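Local coordinates for protein dihydroneopterin aldolase (Burkholderia thailandensis, PDB 3V9O) that belongs to the tunnelling-fold (T-fold) family of enzymes and binds guanine in a pocket formed between subunits of a four-chain assembly, at residues R23-M34 with E46-V57; Q94-A102 with A113-P121. One frame throughout, in Å; residues are numbered along the deposited sequence.

Contact 1 (R23-M34 with E46-V57); sequences RRLYLRNHEVYM and EQRVVINVDLFV. With EDO (1,2-ethanediol), chain E.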
loop_
_atom_site.group_PDB
_atom_site.type_symbol
_atom_site.label_atom_id
_atom_site.label_comp_id
_atom_site.label_asym_id
_atom_site.label_seq_id
_atom_site.Cartn_x
_atom_site.Cartn_y
_atom_site.Cartn_z
ATOM N N ARG A 23 -8.051 16.638 -0.310
ATOM C CA ARG A 23 -7.933 15.611 -1.364
ATOM C C ARG A 23 -6.473 15.370 -1.668
ATOM O O ARG A 23 -5.589 16.175 -1.305
ATOM C CB ARG A 23 -8.687 16.025 -2.638
ATOM C CG ARG A 23 -8.052 17.171 -3.393
ATOM C CD ARG A 23 -8.809 17.438 -4.741
ATOM N NE ARG A 23 -10.147 18.066 -4.574
ATOM C CZ ARG A 23 -11.321 17.464 -4.784
ATOM N NH1 ARG A 23 -11.435 16.212 -5.093
ATOM N NH2 ARG A 23 -12.437 18.183 -4.723
ATOM N N ARG A 24 -6.203 14.241 -2.287
ATOM C CA ARG A 24 -4.833 13.863 -2.683
ATOM C C ARG A 24 -4.715 13.913 -4.181
ATOM O O ARG A 24 -5.494 13.277 -4.899
ATOM C CB ARG A 24 -4.531 12.452 -2.208
ATOM C CG ARG A 24 -3.162 11.906 -2.680
ATOM C CD ARG A 24 -2.812 10.593 -1.937
ATOM N NE ARG A 24 -3.618 9.463 -2.405
ATOM C CZ ARG A 24 -3.208 8.562 -3.317
ATOM N NH1 ARG A 24 -2.003 8.654 -3.864
ATOM N NH2 ARG A 24 -4.015 7.550 -3.676
ATOM N N LEU A 25 -3.777 14.682 -4.708
ATOM C CA LEU A 25 -3.408 14.650 -6.119
ATOM C C LEU A 25 -2.155 13.798 -6.191
ATOM O O LEU A 25 -1.331 13.865 -5.288
ATOM C CB LEU A 25 -3.063 16.068 -6.580
ATOM C CG LEU A 25 -4.079 17.192 -6.237
ATOM C CD1 LEU A 25 -3.534 18.509 -6.768
ATOM C CD2 LEU A 25 -5.440 16.931 -6.824
ATOM N N TYR A 26 -2.024 12.965 -7.220
ATOM C CA TYR A 26 -0.875 12.056 -7.235
ATOM C C TYR A 26 -0.343 11.901 -8.658
ATOM O O TYR A 26 -1.057 11.853 -9.646
ATOM C CB TYR A 26 -1.207 10.712 -6.566
ATOM C CG TYR A 26 -2.309 9.897 -7.191
ATOM C CD1 TYR A 26 -2.025 8.962 -8.207
ATOM C CD2 TYR A 26 -3.627 10.004 -6.730
ATOM C CE1 TYR A 26 -3.014 8.155 -8.724
ATOM C CE2 TYR A 26 -4.625 9.207 -7.242
ATOM C CZ TYR A 26 -4.354 8.284 -8.247
ATOM O OH TYR A 26 -5.351 7.450 -8.701
ATOM N N LEU A 27 0.992 11.754 -8.675
ATOM C CA LEU A 27 1.733 11.470 -9.912
ATOM C C LEU A 27 2.455 10.155 -9.679
ATOM O O LEU A 27 3.280 9.999 -8.736
ATOM C CB LEU A 27 2.768 12.602 -10.107
ATOM C CG LEU A 27 3.403 12.554 -11.497
ATOM C CD1 LEU A 27 2.414 12.843 -12.614
ATOM C CD2 LEU A 27 4.586 13.588 -11.505
ATOM N N ARG A 28 2.113 9.132 -10.472
ATOM C CA ARG A 28 2.675 7.801 -10.295
ATOM C C ARG A 28 3.745 7.504 -11.325
ATOM O O ARG A 28 3.494 7.608 -12.538
ATOM C CB ARG A 28 1.593 6.692 -10.368
ATOM C CG ARG A 28 2.158 5.334 -10.036
ATOM C CD ARG A 28 1.162 4.241 -9.638
ATOM N NE ARG A 28 0.335 3.867 -10.774
ATOM C CZ ARG A 28 -0.966 4.189 -10.921
ATOM N NH1 ARG A 28 -1.628 4.826 -9.991
ATOM N NH2 ARG A 28 -1.565 3.789 -12.016
ATOM N N ASN A 29 4.909 7.106 -10.807
ATOM C CA ASN A 29 6.063 6.633 -11.641
ATOM C C ASN A 29 6.390 7.599 -12.776
ATOM O O ASN A 29 6.304 7.213 -13.972
ATOM C CB ASN A 29 5.872 5.221 -12.134
ATOM C CG ASN A 29 5.771 4.236 -10.988
ATOM O OD1 ASN A 29 6.428 4.433 -9.926
ATOM N ND2 ASN A 29 5.008 3.160 -11.178
ATOM N N HIS A 30 6.783 8.830 -12.417
ATOM C CA HIS A 30 7.324 9.747 -13.383
ATOM C C HIS A 30 8.791 9.395 -13.558
ATOM O O HIS A 30 9.579 9.520 -12.641
ATOM C CB HIS A 30 7.161 11.180 -12.851
ATOM C CG HIS A 30 7.789 12.215 -13.701
ATOM N ND1 HIS A 30 7.962 12.073 -15.051
ATOM C CD2 HIS A 30 8.226 13.465 -13.398
ATOM C CE1 HIS A 30 8.524 13.167 -15.551
ATOM N NE2 HIS A 30 8.714 14.013 -14.560
ATOM N N GLU A 31 9.166 8.971 -14.746
ATOM C CA GLU A 31 10.570 8.646 -15.032
ATOM C C GLU A 31 11.269 9.848 -15.673
ATOM O O GLU A 31 10.740 10.546 -16.525
ATOM C CB GLU A 31 10.681 7.422 -15.931
ATOM C CG GLU A 31 10.240 7.575 -17.339
ATOM C CD GLU A 31 10.700 6.467 -18.227
ATOM O OE1 GLU A 31 11.161 5.399 -17.748
ATOM O OE2 GLU A 31 10.607 6.648 -19.454
ATOM N N VAL A 32 12.526 10.001 -15.233
ATOM C CA VAL A 32 13.427 10.960 -15.848
ATOM C C VAL A 32 14.777 10.294 -16.038
ATOM O O VAL A 32 15.124 9.299 -15.369
ATOM C CB VAL A 32 13.598 12.237 -14.982
ATOM C CG1 VAL A 32 12.255 12.984 -14.788
ATOM C CG2 VAL A 32 14.261 11.954 -13.635
ATOM N N TYR A 33 15.576 10.838 -16.949
ATOM C CA TYR A 33 16.932 10.408 -17.139
ATOM C C TYR A 33 17.804 11.613 -16.791
ATOM O O TYR A 33 17.564 12.727 -17.296
ATOM C CB TYR A 33 17.185 9.958 -18.580
ATOM C CG TYR A 33 16.477 8.654 -18.931
ATOM C CD1 TYR A 33 15.179 8.674 -19.404
ATOM C CD2 TYR A 33 17.116 7.415 -18.742
ATOM C CE1 TYR A 33 14.529 7.475 -19.734
ATOM C CE2 TYR A 33 16.473 6.230 -19.068
ATOM C CZ TYR A 33 15.188 6.293 -19.562
ATOM O OH TYR A 33 14.558 5.080 -19.912
ATOM N N MET A 34 18.771 11.389 -15.909
ATOM C CA MET A 34 19.585 12.517 -15.474
ATOM C C MET A 34 20.930 11.999 -14.990
ATOM O O MET A 34 21.119 10.786 -14.713
ATOM C CB MET A 34 18.863 13.289 -14.356
ATOM C CG MET A 34 18.680 12.391 -13.131
ATOM S SD MET A 34 17.725 13.151 -11.796
ATOM C CE MET A 34 18.653 14.403 -11.369
ATOM N N GLU A 46 23.736 8.994 -18.305
ATOM C CA GLU A 46 22.577 9.284 -17.505
ATOM C C GLU A 46 22.000 8.014 -16.887
ATOM O O GLU A 46 22.201 6.911 -17.377
ATOM C CB GLU A 46 21.506 10.026 -18.315
ATOM C CG GLU A 46 21.983 11.431 -18.717
ATOM C CD GLU A 46 20.930 12.174 -19.485
ATOM O OE1 GLU A 46 20.071 11.503 -20.102
ATOM O OE2 GLU A 46 20.971 13.430 -19.483
ATOM N N GLN A 47 21.327 8.203 -15.778
ATOM C CA GLN A 47 20.633 7.097 -15.125
ATOM C C GLN A 47 19.141 7.361 -15.132
ATOM O O GLN A 47 18.662 8.496 -15.166
ATOM C CB GLN A 47 21.133 6.962 -13.677
ATOM C CG GLN A 47 22.620 6.673 -13.574
ATOM C CD GLN A 47 23.037 5.367 -14.269
ATOM O OE1 GLN A 47 22.435 4.306 -14.054
ATOM N NE2 GLN A 47 24.073 5.439 -15.092
ATOM N N ARG A 48 18.342 6.298 -15.066
ATOM C CA ARG A 48 16.888 6.439 -14.931
ATOM C C ARG A 48 16.528 6.605 -13.472
ATOM O O ARG A 48 16.994 5.843 -12.623
ATOM C CB ARG A 48 16.192 5.182 -15.487
ATOM C CG ARG A 48 14.691 5.380 -15.779
ATOM C CD ARG A 48 14.219 4.286 -16.770
ATOM N NE ARG A 48 14.103 2.981 -16.101
ATOM C CZ ARG A 48 13.016 2.541 -15.476
ATOM N NH1 ARG A 48 13.024 1.337 -14.906
ATOM N NH2 ARG A 48 11.935 3.307 -15.399
ATOM N N VAL A 49 15.707 7.608 -13.173
ATOM C CA VAL A 49 15.212 7.865 -11.808
ATOM C C VAL A 49 13.713 7.874 -11.895
ATOM O O VAL A 49 13.128 8.496 -12.818
ATOM C CB VAL A 49 15.761 9.212 -11.266
ATOM C CG1 VAL A 49 15.189 9.495 -9.842
ATOM C CG2 VAL A 49 17.292 9.204 -11.229
ATOM N N VAL A 50 13.021 7.186 -10.961
ATOM C CA VAL A 50 11.540 7.123 -10.977
ATOM C C VAL A 50 11.035 7.879 -9.743
ATOM O O VAL A 50 11.509 7.636 -8.588
ATOM C CB VAL A 50 11.072 5.675 -10.982
ATOM C CG1 VAL A 50 9.547 5.602 -10.873
ATOM C CG2 VAL A 50 11.560 4.950 -12.278
ATOM N N ILE A 51 10.102 8.792 -9.980
ATOM C CA ILE A 51 9.653 9.762 -8.953
ATOM C C ILE A 51 8.159 9.598 -8.735
ATOM O O ILE A 51 7.395 9.469 -9.695
ATOM C CB ILE A 51 9.980 11.174 -9.423
ATOM C CG1 ILE A 51 11.497 11.261 -9.551
ATOM C CG2 ILE A 51 9.472 12.211 -8.366
ATOM C CD1 ILE A 51 12.010 12.404 -10.289
ATOM N N ASN A 52 7.713 9.574 -7.487
ATOM C CA ASN A 52 6.291 9.538 -7.164
ATOM C C ASN A 52 5.993 10.690 -6.257
ATOM O O ASN A 52 6.783 11.037 -5.373
ATOM C CB ASN A 52 5.929 8.205 -6.444
ATOM C CG ASN A 52 5.875 7.081 -7.415
ATOM O OD1 ASN A 52 4.834 6.850 -7.998
ATOM N ND2 ASN A 52 7.011 6.412 -7.680
ATOM N N VAL A 53 4.832 11.336 -6.477
ATOM C CA VAL A 53 4.476 12.554 -5.702
ATOM C C VAL A 53 3.007 12.450 -5.298
ATOM O O VAL A 53 2.133 12.047 -6.088
ATOM C CB VAL A 53 4.607 13.819 -6.565
ATOM C CG1 VAL A 53 4.245 15.109 -5.761
ATOM C CG2 VAL A 53 6.068 13.937 -7.126
ATOM N N ASP A 54 2.750 12.838 -4.043
ATOM C CA ASP A 54 1.370 12.980 -3.511
ATOM C C ASP A 54 1.298 14.412 -2.979
ATOM O O ASP A 54 2.132 14.872 -2.194
ATOM C CB ASP A 54 1.044 12.028 -2.379
ATOM C CG ASP A 54 1.025 10.593 -2.776
ATOM O OD1 ASP A 54 0.308 10.197 -3.685
ATOM O OD2 ASP A 54 1.705 9.811 -2.092
ATOM N N LEU A 55 0.319 15.187 -3.458
ATOM C CA LEU A 55 0.107 16.532 -2.974
ATOM C C LEU A 55 -1.232 16.565 -2.241
ATOM O O LEU A 55 -2.263 16.144 -2.812
ATOM C CB LEU A 55 0.135 17.444 -4.225
ATOM C CG LEU A 55 0.460 18.885 -4.122
ATOM C CD1 LEU A 55 1.892 18.993 -3.551
ATOM C CD2 LEU A 55 0.439 19.440 -5.553
ATOM N N PHE A 56 -1.277 17.047 -1.005
ATOM C CA PHE A 56 -2.533 17.150 -0.206
ATOM C C PHE A 56 -2.990 18.573 -0.227
ATOM O O PHE A 56 -2.242 19.455 0.247
ATOM C CB PHE A 56 -2.353 16.578 1.197
ATOM C CG PHE A 56 -1.955 15.106 1.131
ATOM C CD1 PHE A 56 -0.617 14.705 0.984
ATOM C CD2 PHE A 56 -2.982 14.170 1.196
ATOM C CE1 PHE A 56 -0.299 13.319 0.857
ATOM C CE2 PHE A 56 -2.667 12.820 1.114
ATOM C CZ PHE A 56 -1.348 12.417 0.964
ATOM N N VAL A 57 -4.163 18.807 -0.807
ATOM C CA VAL A 57 -4.714 20.155 -0.946
ATOM C C VAL A 57 -6.111 20.211 -0.284
ATOM O O VAL A 57 -6.904 19.249 -0.450
ATOM C CB VAL A 57 -4.733 20.575 -2.455
ATOM C CG1 VAL A 57 -3.329 20.504 -3.020
ATOM C CG2 VAL A 57 -5.622 19.651 -3.290
HETATM C C1 EDO E . 8.944 1.959 -12.081
HETATM O O1 EDO E . 10.137 1.430 -12.689
HETATM C C2 EDO E . 8.027 2.583 -13.144
HETATM O O2 EDO E . 8.737 3.160 -14.260
HETATM O O HOH W 1 17.536 13.156 -20.471
#

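Contact 2 (Q94-A102 with A113-P121); sequences QETLCDAIA and AVRVSTEKP. With GUN (guanine), chain G.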
loop_
_atom_site.group_PDB
_atom_site.type_symbol
_atom_site.label_atom_id
_atom_site.label_comp_id
_atom_site.label_asym_id
_atom_site.label_seq_id
_atom_site.Cartn_x
_atom_site.Cartn_y
_atom_site.Cartn_z
ATOM N N GLN A 94 20.267 11.182 -3.966
ATOM C CA GLN A 94 18.812 11.135 -4.079
ATOM C C GLN A 94 18.169 12.101 -3.087
ATOM O O GLN A 94 17.183 12.744 -3.452
ATOM C CB GLN A 94 18.273 9.722 -3.829
ATOM C CG GLN A 94 18.647 8.740 -4.954
ATOM C CD GLN A 94 17.692 7.558 -4.993
ATOM O OE1 GLN A 94 16.480 7.709 -4.989
ATOM N NE2 GLN A 94 18.229 6.329 -5.039
ATOM N N GLU A 95 18.691 12.233 -1.873
ATOM C CA GLU A 95 18.131 13.172 -0.901
ATOM C C GLU A 95 18.108 14.582 -1.452
ATOM O O GLU A 95 17.138 15.294 -1.232
ATOM C CB GLU A 95 18.941 13.194 0.390
ATOM C CG GLU A 95 18.742 11.952 1.292
ATOM C CD GLU A 95 19.573 10.725 0.899
ATOM O OE1 GLU A 95 20.158 10.623 -0.205
ATOM O OE2 GLU A 95 19.647 9.819 1.745
ATOM N N THR A 96 19.150 14.974 -2.169
ATOM C CA THR A 96 19.180 16.347 -2.720
ATOM C C THR A 96 18.005 16.575 -3.668
ATOM O O THR A 96 17.302 17.580 -3.561
ATOM C CB THR A 96 20.482 16.579 -3.386
ATOM O OG1 THR A 96 21.520 16.483 -2.391
ATOM C CG2 THR A 96 20.551 17.949 -4.027
ATOM N N LEU A 97 17.714 15.622 -4.536
ATOM C CA LEU A 97 16.616 15.765 -5.479
ATOM C C LEU A 97 15.295 15.650 -4.767
ATOM O O LEU A 97 14.397 16.482 -5.019
ATOM C CB LEU A 97 16.764 14.659 -6.537
ATOM C CG LEU A 97 15.628 14.642 -7.576
ATOM C CD1 LEU A 97 15.553 15.899 -8.375
ATOM C CD2 LEU A 97 15.779 13.393 -8.536
ATOM N N CYS A 98 15.127 14.653 -3.914
ATOM C CA CYS A 98 13.871 14.447 -3.247
ATOM C C CYS A 98 13.477 15.646 -2.387
ATOM O O CYS A 98 12.314 16.076 -2.442
ATOM C CB CYS A 98 14.008 13.173 -2.400
ATOM S SG CYS A 98 12.444 12.575 -1.715
ATOM N N ASP A 99 14.412 16.129 -1.610
ATOM C CA ASP A 99 14.147 17.256 -0.725
ATOM C C ASP A 99 13.825 18.507 -1.554
ATOM O O ASP A 99 12.944 19.313 -1.133
ATOM C CB ASP A 99 15.370 17.552 0.130
ATOM C CG ASP A 99 15.671 16.477 1.203
ATOM O OD1 ASP A 99 14.879 15.521 1.400
ATOM O OD2 ASP A 99 16.743 16.630 1.825
ATOM N N ALA A 100 14.490 18.715 -2.701
ATOM C CA ALA A 100 14.233 19.888 -3.513
ATOM C C ALA A 100 12.846 19.849 -4.121
ATOM O O ALA A 100 12.169 20.895 -4.146
ATOM C CB ALA A 100 15.292 20.037 -4.611
ATOM N N ILE A 101 12.355 18.681 -4.543
ATOM C CA ILE A 101 11.035 18.561 -5.118
ATOM C C ILE A 101 10.030 18.831 -4.013
ATOM O O ILE A 101 9.054 19.599 -4.222
ATOM C CB ILE A 101 10.821 17.167 -5.702
ATOM C CG1 ILE A 101 11.693 17.001 -6.949
ATOM C CG2 ILE A 101 9.336 16.978 -6.148
ATOM C CD1 ILE A 101 11.853 15.489 -7.318
ATOM N N ALA A 102 10.245 18.239 -2.830
ATOM C CA ALA A 102 9.300 18.489 -1.742
ATOM C C ALA A 102 9.248 19.965 -1.357
ATOM O O ALA A 102 8.135 20.505 -1.150
ATOM C CB ALA A 102 9.637 17.635 -0.511
ATOM N N ALA A 113 0.376 19.436 2.430
ATOM C CA ALA A 113 1.409 18.421 2.665
ATOM C C ALA A 113 1.885 17.837 1.357
ATOM O O ALA A 113 1.125 17.920 0.351
ATOM C CB ALA A 113 0.893 17.283 3.544
ATOM N N VAL A 114 3.062 17.246 1.370
ATOM C CA VAL A 114 3.535 16.550 0.181
ATOM C C VAL A 114 4.313 15.304 0.574
ATOM O O VAL A 114 5.013 15.273 1.608
ATOM C CB VAL A 114 4.305 17.526 -0.722
ATOM C CG1 VAL A 114 5.533 18.031 -0.028
ATOM C CG2 VAL A 114 4.659 16.842 -2.076
ATOM N N ARG A 115 4.162 14.246 -0.228
ATOM C CA ARG A 115 4.976 13.038 -0.088
ATOM C C ARG A 115 5.757 12.984 -1.414
ATOM O O ARG A 115 5.116 13.057 -2.499
ATOM C CB ARG A 115 4.142 11.779 0.094
ATOM C CG ARG A 115 5.065 10.517 0.336
ATOM C CD ARG A 115 4.250 9.223 0.447
ATOM N NE ARG A 115 3.661 8.881 -0.872
ATOM C CZ ARG A 115 4.271 8.217 -1.890
ATOM N NH1 ARG A 115 5.538 7.779 -1.831
ATOM N NH2 ARG A 115 3.584 7.997 -3.018
ATOM N N VAL A 116 7.067 12.812 -1.386
ATOM C CA VAL A 116 7.892 12.635 -2.586
ATOM C C VAL A 116 8.826 11.470 -2.354
ATOM O O VAL A 116 9.425 11.335 -1.292
ATOM C CB VAL A 116 8.774 13.832 -2.860
ATOM C CG1 VAL A 116 9.577 13.605 -4.180
ATOM C CG2 VAL A 116 7.937 15.106 -2.943
ATOM N N SER A 117 8.883 10.565 -3.330
ATOM C CA SER A 117 9.914 9.527 -3.353
ATOM C C SER A 117 10.678 9.630 -4.665
ATOM O O SER A 117 10.113 9.905 -5.742
ATOM C CB SER A 117 9.374 8.098 -3.127
ATOM O OG SER A 117 8.535 7.702 -4.203
ATOM N N THR A 118 11.963 9.361 -4.569
ATOM C CA THR A 118 12.816 9.098 -5.740
ATOM C C THR A 118 13.387 7.706 -5.601
ATOM O O THR A 118 13.554 7.213 -4.484
ATOM C CB THR A 118 13.988 10.134 -5.874
ATOM O OG1 THR A 118 14.814 10.027 -4.706
ATOM C CG2 THR A 118 13.424 11.603 -5.923
ATOM N N GLU A 119 13.658 7.046 -6.739
ATOM C CA GLU A 119 14.322 5.735 -6.654
ATOM C C GLU A 119 15.092 5.522 -7.915
ATOM O O GLU A 119 14.807 6.045 -8.989
ATOM C CB GLU A 119 13.289 4.632 -6.376
ATOM C CG GLU A 119 12.344 4.387 -7.568
ATOM C CD GLU A 119 11.136 3.555 -7.243
ATOM O OE1 GLU A 119 10.582 3.723 -6.149
ATOM O OE2 GLU A 119 10.654 2.829 -8.147
ATOM N N LYS A 120 16.116 4.655 -7.768
ATOM C CA LYS A 120 16.942 4.221 -8.884
ATOM C C LYS A 120 16.691 2.764 -9.155
ATOM O O LYS A 120 17.168 1.869 -8.406
ATOM C CB LYS A 120 18.426 4.386 -8.521
ATOM C CG LYS A 120 18.882 5.784 -8.585
ATOM C CD LYS A 120 20.407 5.810 -8.141
ATOM C CE LYS A 120 20.922 7.125 -7.977
ATOM N NZ LYS A 120 22.466 6.986 -7.822
ATOM N N PRO A 121 15.968 2.461 -10.233
ATOM C CA PRO A 121 15.738 1.036 -10.573
ATOM C C PRO A 121 17.005 0.283 -10.880
ATOM O O PRO A 121 16.972 -0.963 -10.738
ATOM C CB PRO A 121 14.828 1.072 -11.806
ATOM C CG PRO A 121 15.018 2.530 -12.361
ATOM C CD PRO A 121 15.240 3.367 -11.150
HETATM N N9 GUN G . 24.648 5.632 -1.521
HETATM C C8 GUN G . 24.960 5.877 -2.851
HETATM N N7 GUN G . 24.176 6.905 -3.415
HETATM C C5 GUN G . 23.421 7.320 -2.334
HETATM C C6 GUN G . 22.382 8.359 -2.226
HETATM O O6 GUN G . 22.020 9.107 -3.148
HETATM N N1 GUN G . 21.793 8.503 -0.970
HETATM C C2 GUN G . 22.088 7.665 0.103
HETATM N N2 GUN G . 21.407 7.814 1.288
HETATM N N3 GUN G . 23.072 6.670 0.012
HETATM C C4 GUN G . 23.676 6.551 -1.223
#

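Contact 1 (R23-M34 with E46-V57)
Strands Arg23-Met34 and Gln47-Val57 run antiparallel; hydrogen-bonded and non-hydrogen-bonded pairs alternate from Arg23-Val57 to Met34-Gln47, on either side of a beta bulge that sets Arg28 and Asn29 against Asn52 alone. There Asn29 enters the left-handed backbone region (phi 50°), and two side-chain amides take up the interrupted pairing. Asn52 OD1 accepts the N-H of Asn29 at 2.8 Å, with the donor standing above the amide plane. In return Asn52 ND2 donates to Asn29 OD1 at 3.0 Å, and this acceptor lies in the amide plane of Asn52. The two amide planes are almost perpendicular (82°); with both OD1 and ND2 bonded, the rotation of the Asn52 amide is fixed. Asn52 CG sits beside its own backbone N (chi1 -76°), which swings the amide over the bulge. Toward Arg23, one of two modelled conformers of Arg24 brings NH1 to Asp54 OD1 at 2.8 Å in a salt bridge; the oxygen lies in the guanidinium plane but is met from above the carboxylate. Arg24 NE turns to Glu133 of the second subunit, and Asp54 OD2 binds Arg115. The Arg24 chain runs alongside Phe56, CD 3.7 Å from CZ, while Tyr26 CD2 lies over one guanidinium face, toward its rim. At the far end, one conformer of Arg48 lays CG over the face of the Tyr33 ring in a CH-pi contact. On the reverse side, Leu25, Leu27, Val32 and Met34 join Val49, Ile51, Val53 and Leu55 in an apolar layer, on which helices 76-87 and 94-106 pack. The outer edge of strand 22-34 pairs with a strand of the second subunit. Such a bulged antiparallel pair forms the first two strands of the T-fold sheet, whose subunits characteristically assemble into a barrel.

Contact 2 (Q94-A102 with A113-P121)
Thr118 OG1 donates to Gln94 OE1 at 2.9 Å, approaching in the amide plane on a lone pair and tying the first turn of helix 94-102 to the strand beneath it. The same OE1 lies close to the backbone oxygen of Thr118, an approach of two acceptors without a bond. Gln94 NE2 faces away to Val130 O and to Tyr75 OH of the third subunit, so both ends of the amide are held and its flip is fixed; Lys120 CG lies 3.6 Å from NE2. Thr118 divides its branches: OG1, between backbone N and carbonyl carbon (chi1 61°), serves Gln94, while CG2 packs against Cys98 CB at 3.9 Å and Leu97 CD2. One turn on, Cys98 SG rests 3.3 Å from Val116 O. Val116 then wedges its two methyls into the helix, CG1 against Ile101 CG2 at 3.9 Å and CG2 against Ala102 CA at 3.8 Å. At the N-terminal end of the helix, Gln94 N donates to guanine O6, and the Glu95 carboxylate takes N1 and N2 of the base, OE2 to N2 at 2.7 Å. Val73 O, Asp74 OD1 and Tyr75 N of the third subunit also bond to the base. A helix packed nearly antiparallel along a sheet strand, with a glutamate of its first turn holding a purine edge at a subunit interface, is characteristic of T-fold ligand sites.

How the contacts relate
Contacts 1 and 2 meet along one sheet: strand 47-58 of the first lies beside strand 113-120 of the second, and Phe56 N probably bonds to Ala113 O. Contact 1 joins two strands edge to edge, mainly through backbone bonds, with a largely polar, partly exposed face turned from the helices; contact 2 joins helix to sheet mainly through side chains and is buried. Both feed the same apolar layer, where Met34 and Leu97 touch. Their outer groups serve assembly on different sides: strand 22-34 extends the sheet into the second subunit, whereas Gln94 and Glu95 share guanine with the third.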